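Local coordinates for adenylyltransferase and sulfurtransferase uba4 (Chaetomium thermophilum, PDB 6YUB), which probably adenylates the C-terminal glycine of a sulfur-carrier protein with ATP and then passes sulfur to it, for tRNA thiolation and molybdenum cofactor synthesis, at residues G1-L7 and Q29-N34; Y52-A56 and A219-I223; D143-L148 and L288-I293; G149-S154 and I165-P171. All blocks are in the same frame, centred on the assembly; numbering follows the deposited sequence.

Contact 1: G1-L7 and Q29-N34; sequences GSTQKSL and QLRLMN
The N-terminal tail that precedes helix 9-19 lies across the C-terminal end of helix 25-33, where N34, just past the last turn, engages the backbone of Q4. One side-chain amide serves both backbone polar groups of Q4: OD1 of N34 accepts from N of Q4 at 2.8 Å, and ND2 of N34 donates to O of Q4 at 3.0 Å. The second bond is the straighter (169° at the hydrogen); it lies in the plane of both groups and uses a lone pair of the Q4 carbonyl, whereas the first donor sits tilted from the carbonyl plane of N34. With CG beside its own backbone N and anti to the carbonyl carbon (chi1 -72°), N34 turns this amide onto the tail. Its CA also makes a C-H...O contact with O of G1 at 3.6 Å, and CB of S2 rests on O of N34 at 3.3 Å. Farther along, CD2 of L7 settles into the notch between L30 and M33, 3.4 Å from CD2 of L30, a tight fit, and 3.3 Å from SD of M33. M33 bends at its last torsion (55°), bringing CE against the same methyl. Beyond L7 lies M19 of helix 9-19, and the amide of Q29 is held by Q18 there. Replacing N34 by alanine removes the amide, and N and O of Q4 would probably lose these partners. The attachment is therefore polar at N34, where one side-chain amide takes both backbone groups of Q4, and apolar where L7 meets L30 and M33.

Contact 2: Y52-A56 and A219-I223; sequences YLAGA and AGEAI
L53 is the residue of helix 46-56 most engaged here, and its CD2 enters a shallow socket formed by A219, A222 and I223, one turn of helix 208-228. That methyl stands 3.7 Å from CG1 of I223, 4.1 Å from CB of A222 and 3.8 Å from the carbonyl O of A219, while CG of L53 meets CB of A219 at 3.9 Å. L53 and I223 run past each other in opposite directions, and I223 extends farther, to place CD1 3.9 Å from CB of A56. The small CB of A219 also touches CB of Y52 (4.0 Å), whose ring then turns away. The two short helical segments approach to 10.0 Å between axes, with their directions 42° apart. Both pack on the parallel part of the Rossmann-like sheet of this ThiF-family domain: L53 reaches V37 and I39 of strand 36-40, and A222 joins it on L129 of strand 127-130. The chain of another protein borders the contact, an aromatic side chain of it hydrogen-bonded to O of G220. No hydrogen bond links the two segments, so their union rests on buried aliphatic groups, with A219, A222 and I223 receiving L53.

Contact 3: D143-L148 and L288-I293; sequences DVCVLL and LTLDGI
OD2 of D143 is gripped twice, by a salt bridge from NH2 of R186 and a hydrogen bond with OH of Y300, while the foot of the same side chain packs on L288. This is where helix 135-148 of the ThiF-family fold receives the C-terminal segment that leads into helix 290-294. CD2 of L288 comes within 3.8 Å of CB of D143, the two side chains crossing at about a right angle. R186 lies in sequence between the zinc ligands C184 and C187, and the D143 side chain is about 7 Å from the zinc ion; R186 would probably favour the ionised carboxylate of D143. The apolar centre is L147, whose CD1 lies among three side chains: CD2 of L290 at 3.6 Å, CD1 of I293 at 3.8 Å and CG of L288 at 4.0 Å. L288 has CG opposite its backbone N (chi1 166°), which swings its branches back onto the helix. L290 straddles the last turn, CD2 on L147 and CD1 3.9 Å from CD2 of L148. With alanine at L290 both methyls are gone, which would probably open a gap beside L147 and uncover L148. V144 adds a looser touch, CG2 on CD1 of I293, and its own side chain reaches A118 and I122 of helix 118-122. The incoming helix is fixed at its start by T289, the N-cap residue, whose OG1 accepts from N of G292 at 3.0 Å.

Contact 4: G149-S154 and I165-P171; sequences GKPLVS and IVLNCPP
L152 and L167 stand side by side on one face of a beta hairpin, strands 152-158 and 161-167, with CD2 of L152 3.9 Å from CD1 of L167. They form an antiparallel hydrogen-bonded pair, as do S154 and I165 farther along. The shortest rung runs from N of L167 to O of L152, 2.7 Å. On this face CB of S154 borders the same L167 methyl, and L152 presses on I141 and C145 of helix 135-148. V153 and V166, the non-hydrogen-bonded pair between, project to the other face, where both meet E221 of helix 208-228; their methyls barely touch each other, CG2 to CG2 4.5 Å. Past the strands the two segments stay in contact through proline rings. The ring of P151 sets CB against both CB and SG of C169, at 3.8 Å each, and P171 fills the hollow over G149, with its CB 3.6 Å from C of G149. G149 closes helix 135-148 in a Schellman motif; its positive phi favours glycine, and the P171 ring lies over its backbone. The peptide between C169 and P170 is cis, consistent with the bend that brings P171 back to G149. N168, just past the strand, has CG anti to its backbone N (chi1 -166°), which carries the amide toward the K150 carbonyl. OD1 of N168 accepts from N of T172, while ND2 of N168 gives a bent bond of 2.9 Å to O of K150, approaching from above that carbonyl's plane.

The chain is the N-terminal, ThiF-family adenylyltransferase part of a longer protein. Contacts 1 and 2 adjoin, with NE2 of Q29 3.1 Å from O of A56, a probable hydrogen bond joining helix 25-33 to the end of helix 46-56. Contact 2 reaches contact 4 through E221, whose CB is 4.1 Å from CG1 of V153. Contacts 4 and 3 share the end of helix 135-148: N of K150 probably bonds to O of C145 at 2.9 Å. Contacts 2 and 3 lie on opposite sides of the chain's centre, their centres about 27 Å apart. Contacts 3 and 4 both flank the zinc site, while the side chain of Y52 in contact 2 is about 12 Å from G44 of the predicted ATP site.

Contact 1: G1-L7 and Q29-N34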
loop_
_atom_site.group_PDB
_atom_site.type_symbol
_atom_site.label_atom_id
_atom_site.label_comp_id
_atom_site.label_asym_id
_atom_site.label_seq_id
_atom_site.Cartn_x
_atom_site.Cartn_y
_atom_site.Cartn_z
ATOM N N GLY B 1 23.726 -13.082 -22.313
ATOM C CA GLY B 1 22.882 -12.763 -21.176
ATOM C C GLY B 1 21.467 -12.410 -21.583
ATOM O O GLY B 1 20.510 -12.733 -20.882
ATOM N N SER B 2 21.339 -11.737 -22.727
ATOM C CA SER B 2 20.046 -11.365 -23.283
ATOM C C SER B 2 19.675 -12.224 -24.486
ATOM O O SER B 2 18.779 -11.859 -25.255
ATOM C CB SER B 2 20.045 -9.886 -23.671
ATOM O OG SER B 2 21.065 -9.608 -24.614
ATOM N N THR B 3 20.344 -13.364 -24.658
ATOM C CA THR B 3 20.166 -14.208 -25.832
ATOM C C THR B 3 19.514 -15.546 -25.505
ATOM O O THR B 3 19.512 -16.444 -26.352
ATOM C CB THR B 3 21.519 -14.444 -26.513
ATOM O OG1 THR B 3 22.440 -15.007 -25.568
ATOM C CG2 THR B 3 22.082 -13.138 -27.053
ATOM N N GLN B 4 18.959 -15.702 -24.307
ATOM C CA GLN B 4 18.334 -16.964 -23.934
ATOM C C GLN B 4 17.084 -17.207 -24.771
ATOM O O GLN B 4 16.228 -16.328 -24.905
ATOM C CB GLN B 4 17.979 -16.963 -22.450
ATOM C CG GLN B 4 19.077 -17.495 -21.547
ATOM C CD GLN B 4 18.932 -17.019 -20.116
ATOM O OE1 GLN B 4 18.700 -15.836 -19.867
ATOM N NE2 GLN B 4 19.066 -17.938 -19.168
ATOM N N LYS B 5 16.987 -18.408 -25.337
ATOM C CA LYS B 5 15.810 -18.837 -26.077
ATOM C C LYS B 5 15.177 -20.083 -25.474
ATOM O O LYS B 5 14.172 -20.570 -26.007
ATOM C CB LYS B 5 16.171 -19.103 -27.546
ATOM C CG LYS B 5 16.931 -17.969 -28.226
ATOM C CD LYS B 5 16.018 -17.101 -29.083
ATOM C CE LYS B 5 16.791 -15.966 -29.748
ATOM N NZ LYS B 5 16.636 -14.671 -29.026
ATOM N N SER B 6 15.736 -20.611 -24.385
ATOM C CA SER B 6 15.245 -21.830 -23.763
ATOM C C SER B 6 15.305 -21.690 -22.250
ATOM O O SER B 6 16.055 -20.873 -21.710
ATOM C CB SER B 6 16.060 -23.059 -24.192
ATOM O OG SER B 6 15.766 -23.432 -25.524
ATOM N N LEU B 7 14.504 -22.504 -21.571
ATOM C CA LEU B 7 14.520 -22.593 -20.118
ATOM C C LEU B 7 15.123 -23.933 -19.711
ATOM O O LEU B 7 14.750 -24.976 -20.260
ATOM C CB LEU B 7 13.115 -22.457 -19.532
ATOM C CG LEU B 7 12.372 -21.133 -19.715
ATOM C CD1 LEU B 7 11.207 -21.064 -18.730
ATOM C CD2 LEU B 7 13.293 -19.948 -19.540
ATOM N N GLN B 29 8.628 -15.179 -19.354
ATOM C CA GLN B 29 9.731 -15.539 -18.474
ATOM C C GLN B 29 11.077 -15.268 -19.131
ATOM O O GLN B 29 11.998 -14.756 -18.485
ATOM C CB GLN B 29 9.620 -17.011 -18.074
ATOM C CG GLN B 29 10.596 -17.412 -16.987
ATOM C CD GLN B 29 10.371 -16.638 -15.705
ATOM O OE1 GLN B 29 9.247 -16.537 -15.219
ATOM N NE2 GLN B 29 11.442 -16.074 -15.156
ATOM N N LEU B 30 11.223 -15.620 -20.411
ATOM C CA LEU B 30 12.471 -15.341 -21.111
ATOM C C LEU B 30 12.760 -13.848 -21.166
ATOM O O LEU B 30 13.927 -13.442 -21.127
ATOM C CB LEU B 30 12.427 -15.918 -22.525
ATOM C CG LEU B 30 12.500 -17.440 -22.638
ATOM C CD1 LEU B 30 12.210 -17.882 -24.065
ATOM C CD2 LEU B 30 13.861 -17.952 -22.182
ATOM N N ARG B 31 11.717 -13.019 -21.258
ATOM C CA ARG B 31 11.917 -11.575 -21.286
ATOM C C ARG B 31 12.470 -11.070 -19.960
ATOM O O ARG B 31 13.280 -10.133 -19.931
ATOM C CB ARG B 31 10.611 -10.866 -21.629
ATOM C CG ARG B 31 10.297 -10.890 -23.112
ATOM C CD ARG B 31 8.882 -10.423 -23.403
ATOM N NE ARG B 31 8.545 -10.603 -24.813
ATOM C CZ ARG B 31 7.372 -10.285 -25.355
ATOM N NH1 ARG B 31 6.410 -9.767 -24.606
ATOM N NH2 ARG B 31 7.166 -10.489 -26.648
ATOM N N LEU B 32 12.035 -11.662 -18.844
ATOM C CA LEU B 32 12.647 -11.326 -17.562
ATOM C C LEU B 32 14.104 -11.784 -17.520
ATOM O O LEU B 32 14.998 -11.022 -17.134
ATOM C CB LEU B 32 11.855 -11.958 -16.419
ATOM C CG LEU B 32 10.423 -11.476 -16.231
ATOM C CD1 LEU B 32 9.729 -12.300 -15.150
ATOM C CD2 LEU B 32 10.385 -9.987 -15.897
ATOM N N MET B 33 14.361 -13.021 -17.941
ATOM C CA MET B 33 15.699 -13.596 -17.836
ATOM C C MET B 33 16.691 -12.943 -18.788
ATOM O O MET B 33 17.894 -12.985 -18.528
ATOM C CB MET B 33 15.638 -15.099 -18.104
ATOM C CG MET B 33 14.791 -15.862 -17.102
ATOM S SD MET B 33 14.404 -17.540 -17.647
ATOM C CE MET B 33 16.041 -18.191 -17.959
ATOM N N ASN B 34 16.220 -12.351 -19.881
ATOM C CA ASN B 34 17.087 -11.622 -20.800
ATOM C C ASN B 34 17.171 -10.140 -20.474
ATOM O O ASN B 34 17.824 -9.397 -21.212
ATOM C CB ASN B 34 16.591 -11.809 -22.240
ATOM C CG ASN B 34 16.842 -13.213 -22.760
ATOM O OD1 ASN B 34 17.895 -13.800 -22.507
ATOM N ND2 ASN B 34 15.871 -13.762 -23.484
#

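Contact 2: Y52-A56 and A219-I223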
loop_
_atom_site.group_PDB
_atom_site.type_symbol
_atom_site.label_atom_id
_atom_site.label_comp_id
_atom_site.label_asym_id
_atom_site.label_seq_id
_atom_site.Cartn_x
_atom_site.Cartn_y
_atom_site.Cartn_z
ATOM N N TYR B 52 11.879 -9.013 -4.961
ATOM C CA TYR B 52 10.845 -9.570 -5.828
ATOM C C TYR B 52 11.290 -9.659 -7.279
ATOM O O TYR B 52 10.791 -10.519 -8.018
ATOM C CB TYR B 52 9.567 -8.743 -5.685
ATOM C CG TYR B 52 8.860 -9.020 -4.378
ATOM C CD1 TYR B 52 7.968 -10.085 -4.262
ATOM C CD2 TYR B 52 9.107 -8.248 -3.255
ATOM C CE1 TYR B 52 7.329 -10.353 -3.068
ATOM C CE2 TYR B 52 8.476 -8.509 -2.057
ATOM C CZ TYR B 52 7.589 -9.564 -1.968
ATOM O OH TYR B 52 6.962 -9.821 -0.773
ATOM N N LEU B 53 12.221 -8.805 -7.712
ATOM C CA LEU B 53 12.835 -8.999 -9.022
ATOM C C LEU B 53 13.776 -10.206 -9.017
ATOM O O LEU B 53 13.886 -10.919 -10.023
ATOM C CB LEU B 53 13.586 -7.736 -9.445
ATOM C CG LEU B 53 12.726 -6.494 -9.699
ATOM C CD1 LEU B 53 13.594 -5.265 -9.936
ATOM C CD2 LEU B 53 11.793 -6.714 -10.881
ATOM N N ALA B 54 14.457 -10.455 -7.899
ATOM C CA ALA B 54 15.305 -11.642 -7.801
ATOM C C ALA B 54 14.467 -12.914 -7.851
ATOM O O ALA B 54 14.725 -13.812 -8.663
ATOM C CB ALA B 54 16.133 -11.592 -6.517
ATOM N N GLY B 55 13.447 -13.006 -6.996
ATOM C CA GLY B 55 12.593 -14.184 -7.002
ATOM C C GLY B 55 11.961 -14.453 -8.353
ATOM O O GLY B 55 11.819 -15.608 -8.757
ATOM N N ALA B 56 11.593 -13.386 -9.078
ATOM C CA ALA B 56 10.913 -13.525 -10.362
ATOM C C ALA B 56 11.847 -13.955 -11.485
ATOM O O ALA B 56 11.373 -14.397 -12.537
ATOM C CB ALA B 56 10.239 -12.197 -10.745
ATOM N N ALA B 219 8.888 -3.028 -8.182
ATOM C CA ALA B 219 9.197 -4.292 -8.838
ATOM C C ALA B 219 8.052 -4.728 -9.741
ATOM O O ALA B 219 8.276 -5.164 -10.875
ATOM C CB ALA B 219 9.506 -5.366 -7.793
ATOM N N GLY B 220 6.816 -4.601 -9.261
ATOM C CA GLY B 220 5.676 -4.965 -10.086
ATOM C C GLY B 220 5.639 -4.210 -11.401
ATOM O O GLY B 220 5.232 -4.755 -12.432
ATOM N N GLU B 221 6.075 -2.944 -11.387
ATOM C CA GLU B 221 6.065 -2.154 -12.611
ATOM C C GLU B 221 7.186 -2.578 -13.548
ATOM O O GLU B 221 6.967 -2.726 -14.758
ATOM C CB GLU B 221 6.168 -0.668 -12.280
ATOM C CG GLU B 221 4.935 -0.116 -11.597
ATOM C CD GLU B 221 3.664 -0.430 -12.369
ATOM O OE1 GLU B 221 3.528 0.034 -13.521
ATOM O OE2 GLU B 221 2.803 -1.157 -11.820
ATOM N N ALA B 222 8.396 -2.778 -13.009
ATOM C CA ALA B 222 9.507 -3.234 -13.835
ATOM C C ALA B 222 9.170 -4.549 -14.524
ATOM O O ALA B 222 9.502 -4.748 -15.698
ATOM C CB ALA B 222 10.769 -3.383 -12.987
ATOM N N ILE B 223 8.513 -5.462 -13.803
ATOM C CA ILE B 223 8.108 -6.733 -14.393
ATOM C C ILE B 223 7.086 -6.504 -15.498
ATOM O O ILE B 223 7.170 -7.109 -16.573
ATOM C CB ILE B 223 7.573 -7.679 -13.299
ATOM C CG1 ILE B 223 8.724 -8.122 -12.389
ATOM C CG2 ILE B 223 6.880 -8.882 -13.917
ATOM C CD1 ILE B 223 8.289 -8.872 -11.139
#

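Contact 3: D143-L148 and L288-I293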
loop_
_atom_site.group_PDB
_atom_site.type_symbol
_atom_site.label_atom_id
_atom_site.label_comp_id
_atom_site.label_asym_id
_atom_site.label_seq_id
_atom_site.Cartn_x
_atom_site.Cartn_y
_atom_site.Cartn_z
ATOM N N ASP B 143 17.039 13.189 -15.594
ATOM C CA ASP B 143 17.774 13.822 -16.684
ATOM C C ASP B 143 18.558 12.795 -17.493
ATOM O O ASP B 143 18.441 12.735 -18.723
ATOM C CB ASP B 143 18.699 14.901 -16.120
ATOM C CG ASP B 143 17.934 16.097 -15.577
ATOM O OD1 ASP B 143 16.699 16.159 -15.790
ATOM O OD2 ASP B 143 18.557 16.970 -14.940
ATOM N N VAL B 144 19.347 11.956 -16.811
ATOM C CA VAL B 144 20.188 10.992 -17.511
ATOM C C VAL B 144 19.337 9.978 -18.266
ATOM O O VAL B 144 19.664 9.587 -19.394
ATOM C CB VAL B 144 21.139 10.305 -16.511
ATOM C CG1 VAL B 144 21.873 9.149 -17.170
ATOM C CG2 VAL B 144 22.122 11.316 -15.941
ATOM N N CYS B 145 18.234 9.532 -17.662
ATOM C CA CYS B 145 17.341 8.609 -18.355
ATOM C C CYS B 145 16.788 9.230 -19.632
ATOM O O CYS B 145 16.684 8.559 -20.665
ATOM C CB CYS B 145 16.206 8.187 -17.424
ATOM S SG CYS B 145 16.733 7.000 -16.171
ATOM N N VAL B 146 16.423 10.514 -19.579
ATOM C CA VAL B 146 15.954 11.192 -20.781
ATOM C C VAL B 146 17.044 11.211 -21.840
ATOM O O VAL B 146 16.788 10.928 -23.020
ATOM C CB VAL B 146 15.474 12.615 -20.430
ATOM C CG1 VAL B 146 15.416 13.478 -21.680
ATOM C CG2 VAL B 146 14.119 12.553 -19.742
ATOM N N LEU B 147 18.278 11.533 -21.444
ATOM C CA LEU B 147 19.342 11.686 -22.424
ATOM C C LEU B 147 19.782 10.347 -23.002
ATOM O O LEU B 147 20.159 10.279 -24.179
ATOM C CB LEU B 147 20.534 12.407 -21.796
ATOM C CG LEU B 147 20.316 13.862 -21.386
ATOM C CD1 LEU B 147 21.567 14.419 -20.721
ATOM C CD2 LEU B 147 19.922 14.716 -22.581
ATOM N N LEU B 148 19.742 9.276 -22.205
ATOM C CA LEU B 148 20.159 7.962 -22.663
ATOM C C LEU B 148 18.988 7.086 -23.092
ATOM O O LEU B 148 19.187 5.902 -23.387
ATOM C CB LEU B 148 20.972 7.254 -21.572
ATOM C CG LEU B 148 22.313 7.903 -21.212
ATOM C CD1 LEU B 148 22.991 7.142 -20.084
ATOM C CD2 LEU B 148 23.227 7.986 -22.431
ATOM N N LEU B 288 20.124 20.862 -22.016
ATOM C CA LEU B 288 20.707 19.855 -21.142
ATOM C C LEU B 288 21.483 18.843 -21.974
ATOM O O LEU B 288 20.997 18.366 -23.005
ATOM C CB LEU B 288 19.608 19.161 -20.341
ATOM C CG LEU B 288 19.954 17.863 -19.612
ATOM C CD1 LEU B 288 20.882 18.119 -18.439
ATOM C CD2 LEU B 288 18.678 17.160 -19.153
ATOM N N THR B 289 22.694 18.517 -21.526
ATOM C CA THR B 289 23.550 17.584 -22.239
ATOM C C THR B 289 24.287 16.705 -21.239
ATOM O O THR B 289 24.404 17.037 -20.058
ATOM C CB THR B 289 24.568 18.310 -23.136
ATOM O OG1 THR B 289 25.512 19.016 -22.318
ATOM C CG2 THR B 289 23.869 19.298 -24.062
ATOM N N LEU B 290 24.791 15.572 -21.734
ATOM C CA LEU B 290 25.589 14.683 -20.892
ATOM C C LEU B 290 26.891 15.352 -20.465
ATOM O O LEU B 290 27.329 15.192 -19.320
ATOM C CB LEU B 290 25.871 13.379 -21.633
ATOM C CG LEU B 290 24.641 12.505 -21.900
ATOM C CD1 LEU B 290 24.939 11.447 -22.947
ATOM C CD2 LEU B 290 24.157 11.864 -20.611
ATOM N N ASP B 291 27.518 16.115 -21.371
ATOM C CA ASP B 291 28.720 16.859 -21.009
ATOM C C ASP B 291 28.428 17.865 -19.904
ATOM O O ASP B 291 29.214 18.009 -18.960
ATOM C CB ASP B 291 29.288 17.577 -22.234
ATOM C CG ASP B 291 29.862 16.620 -23.258
ATOM O OD1 ASP B 291 30.265 15.499 -22.872
ATOM O OD2 ASP B 291 29.915 16.993 -24.449
ATOM N N GLY B 292 27.304 18.578 -20.005
ATOM C CA GLY B 292 26.969 19.551 -18.981
ATOM C C GLY B 292 26.806 18.914 -17.615
ATOM O O GLY B 292 27.345 19.401 -16.617
ATOM N N ILE B 293 26.054 17.815 -17.552
ATOM C CA ILE B 293 25.822 17.146 -16.275
ATOM C C ILE B 293 27.145 16.756 -15.631
ATOM O O ILE B 293 27.347 16.950 -14.425
ATOM C CB ILE B 293 24.902 15.924 -16.469
ATOM C CG1 ILE B 293 23.466 16.392 -16.723
ATOM C CG2 ILE B 293 24.978 15.004 -15.259
ATOM C CD1 ILE B 293 22.523 15.289 -17.173
#

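Contact 4: G149-S154 and I165-P171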
loop_
_atom_site.group_PDB
_atom_site.type_symbol
_atom_site.label_atom_id
_atom_site.label_comp_id
_atom_site.label_asym_id
_atom_site.label_seq_id
_atom_site.Cartn_x
_atom_site.Cartn_y
_atom_site.Cartn_z
ATOM N N GLY B 149 17.777 7.631 -23.129
ATOM C CA GLY B 149 16.626 6.885 -23.601
ATOM C C GLY B 149 16.290 5.663 -22.770
ATOM O O GLY B 149 16.256 4.547 -23.293
ATOM N N LYS B 150 16.024 5.863 -21.479
ATOM C CA LYS B 150 15.724 4.770 -20.574
ATOM C C LYS B 150 14.373 4.983 -19.906
ATOM O O LYS B 150 14.031 6.119 -19.560
ATOM C CB LYS B 150 16.805 4.642 -19.481
ATOM C CG LYS B 150 18.222 4.547 -20.006
ATOM C CD LYS B 150 18.553 3.137 -20.466
ATOM C CE LYS B 150 19.785 3.131 -21.359
ATOM N NZ LYS B 150 20.498 1.828 -21.340
ATOM N N PRO B 151 13.585 3.925 -19.716
ATOM C CA PRO B 151 12.389 4.041 -18.872
ATOM C C PRO B 151 12.773 4.045 -17.401
ATOM O O PRO B 151 13.651 3.292 -16.964
ATOM C CB PRO B 151 11.572 2.795 -19.239
ATOM C CG PRO B 151 12.605 1.782 -19.609
ATOM C CD PRO B 151 13.751 2.556 -20.253
ATOM N N LEU B 152 12.098 4.895 -16.635
ATOM C CA LEU B 152 12.433 5.125 -15.237
ATOM C C LEU B 152 11.235 4.831 -14.350
ATOM O O LEU B 152 10.139 5.356 -14.577
ATOM C CB LEU B 152 12.900 6.572 -15.027
ATOM C CG LEU B 152 13.063 7.059 -13.589
ATOM C CD1 LEU B 152 14.121 6.245 -12.856
ATOM C CD2 LEU B 152 13.421 8.541 -13.572
ATOM N N VAL B 153 11.444 3.988 -13.343
ATOM C CA VAL B 153 10.458 3.754 -12.292
ATOM C C VAL B 153 11.006 4.403 -11.026
ATOM O O VAL B 153 11.987 3.924 -10.445
ATOM C CB VAL B 153 10.183 2.261 -12.085
ATOM C CG1 VAL B 153 9.047 2.058 -11.092
ATOM C CG2 VAL B 153 9.863 1.589 -13.419
ATOM N N SER B 154 10.386 5.497 -10.600
ATOM C CA SER B 154 10.874 6.291 -9.482
ATOM C C SER B 154 9.865 6.287 -8.341
ATOM O O SER B 154 8.659 6.438 -8.564
ATOM C CB SER B 154 11.161 7.735 -9.930
ATOM O OG SER B 154 11.286 8.599 -8.815
ATOM N N ILE B 165 5.896 6.544 -9.721
ATOM C CA ILE B 165 5.516 6.981 -11.058
ATOM C C ILE B 165 6.477 6.367 -12.065
ATOM O O ILE B 165 7.675 6.239 -11.804
ATOM C CB ILE B 165 5.497 8.525 -11.160
ATOM C CG1 ILE B 165 4.931 8.956 -12.513
ATOM C CG2 ILE B 165 6.899 9.093 -10.962
ATOM C CD1 ILE B 165 4.405 10.373 -12.524
ATOM N N VAL B 166 5.937 5.994 -13.221
ATOM C CA VAL B 166 6.717 5.496 -14.349
ATOM C C VAL B 166 6.911 6.644 -15.331
ATOM O O VAL B 166 5.939 7.308 -15.733
ATOM C CB VAL B 166 6.022 4.303 -15.024
ATOM C CG1 VAL B 166 6.861 3.765 -16.176
ATOM C CG2 VAL B 166 5.746 3.210 -14.006
ATOM N N LEU B 167 8.165 6.884 -15.713
ATOM C CA LEU B 167 8.525 8.045 -16.515
ATOM C C LEU B 167 9.262 7.608 -17.771
ATOM O O LEU B 167 9.944 6.576 -17.790
ATOM C CB LEU B 167 9.401 9.022 -15.711
ATOM C CG LEU B 167 8.794 9.558 -14.415
ATOM C CD1 LEU B 167 9.877 10.119 -13.500
ATOM C CD2 LEU B 167 7.746 10.620 -14.720
ATOM N N ASN B 168 9.120 8.412 -18.820
ATOM C CA ASN B 168 9.848 8.224 -20.074
ATOM C C ASN B 168 9.716 6.791 -20.579
ATOM O O ASN B 168 10.681 6.178 -21.040
ATOM C CB ASN B 168 11.318 8.611 -19.907
ATOM C CG ASN B 168 12.038 8.750 -21.233
ATOM O OD1 ASN B 168 11.458 9.189 -22.225
ATOM N ND2 ASN B 168 13.316 8.370 -21.257
ATOM N N CYS B 169 8.503 6.252 -20.494
ATOM C CA CYS B 169 8.227 4.887 -20.932
ATOM C C CYS B 169 6.989 4.904 -21.811
ATOM O O CYS B 169 5.910 5.314 -21.342
ATOM C CB CYS B 169 8.028 3.962 -19.727
ATOM S SG CYS B 169 7.919 2.209 -20.154
ATOM N N PRO B 170 7.086 4.499 -23.094
ATOM C CA PRO B 170 8.343 4.142 -23.780
ATOM C C PRO B 170 9.210 5.377 -24.011
ATOM O O PRO B 170 8.666 6.448 -24.270
ATOM C CB PRO B 170 7.868 3.523 -25.095
ATOM C CG PRO B 170 6.526 4.139 -25.345
ATOM C CD PRO B 170 5.913 4.352 -23.979
ATOM N N PRO B 171 10.533 5.231 -23.916
ATOM C CA PRO B 171 11.406 6.409 -24.029
ATOM C C PRO B 171 11.266 7.112 -25.369
ATOM O O PRO B 171 11.072 6.477 -26.408
ATOM C CB PRO B 171 12.815 5.827 -23.836
ATOM C CG PRO B 171 12.680 4.377 -24.174
ATOM C CD PRO B 171 11.302 3.985 -23.728
#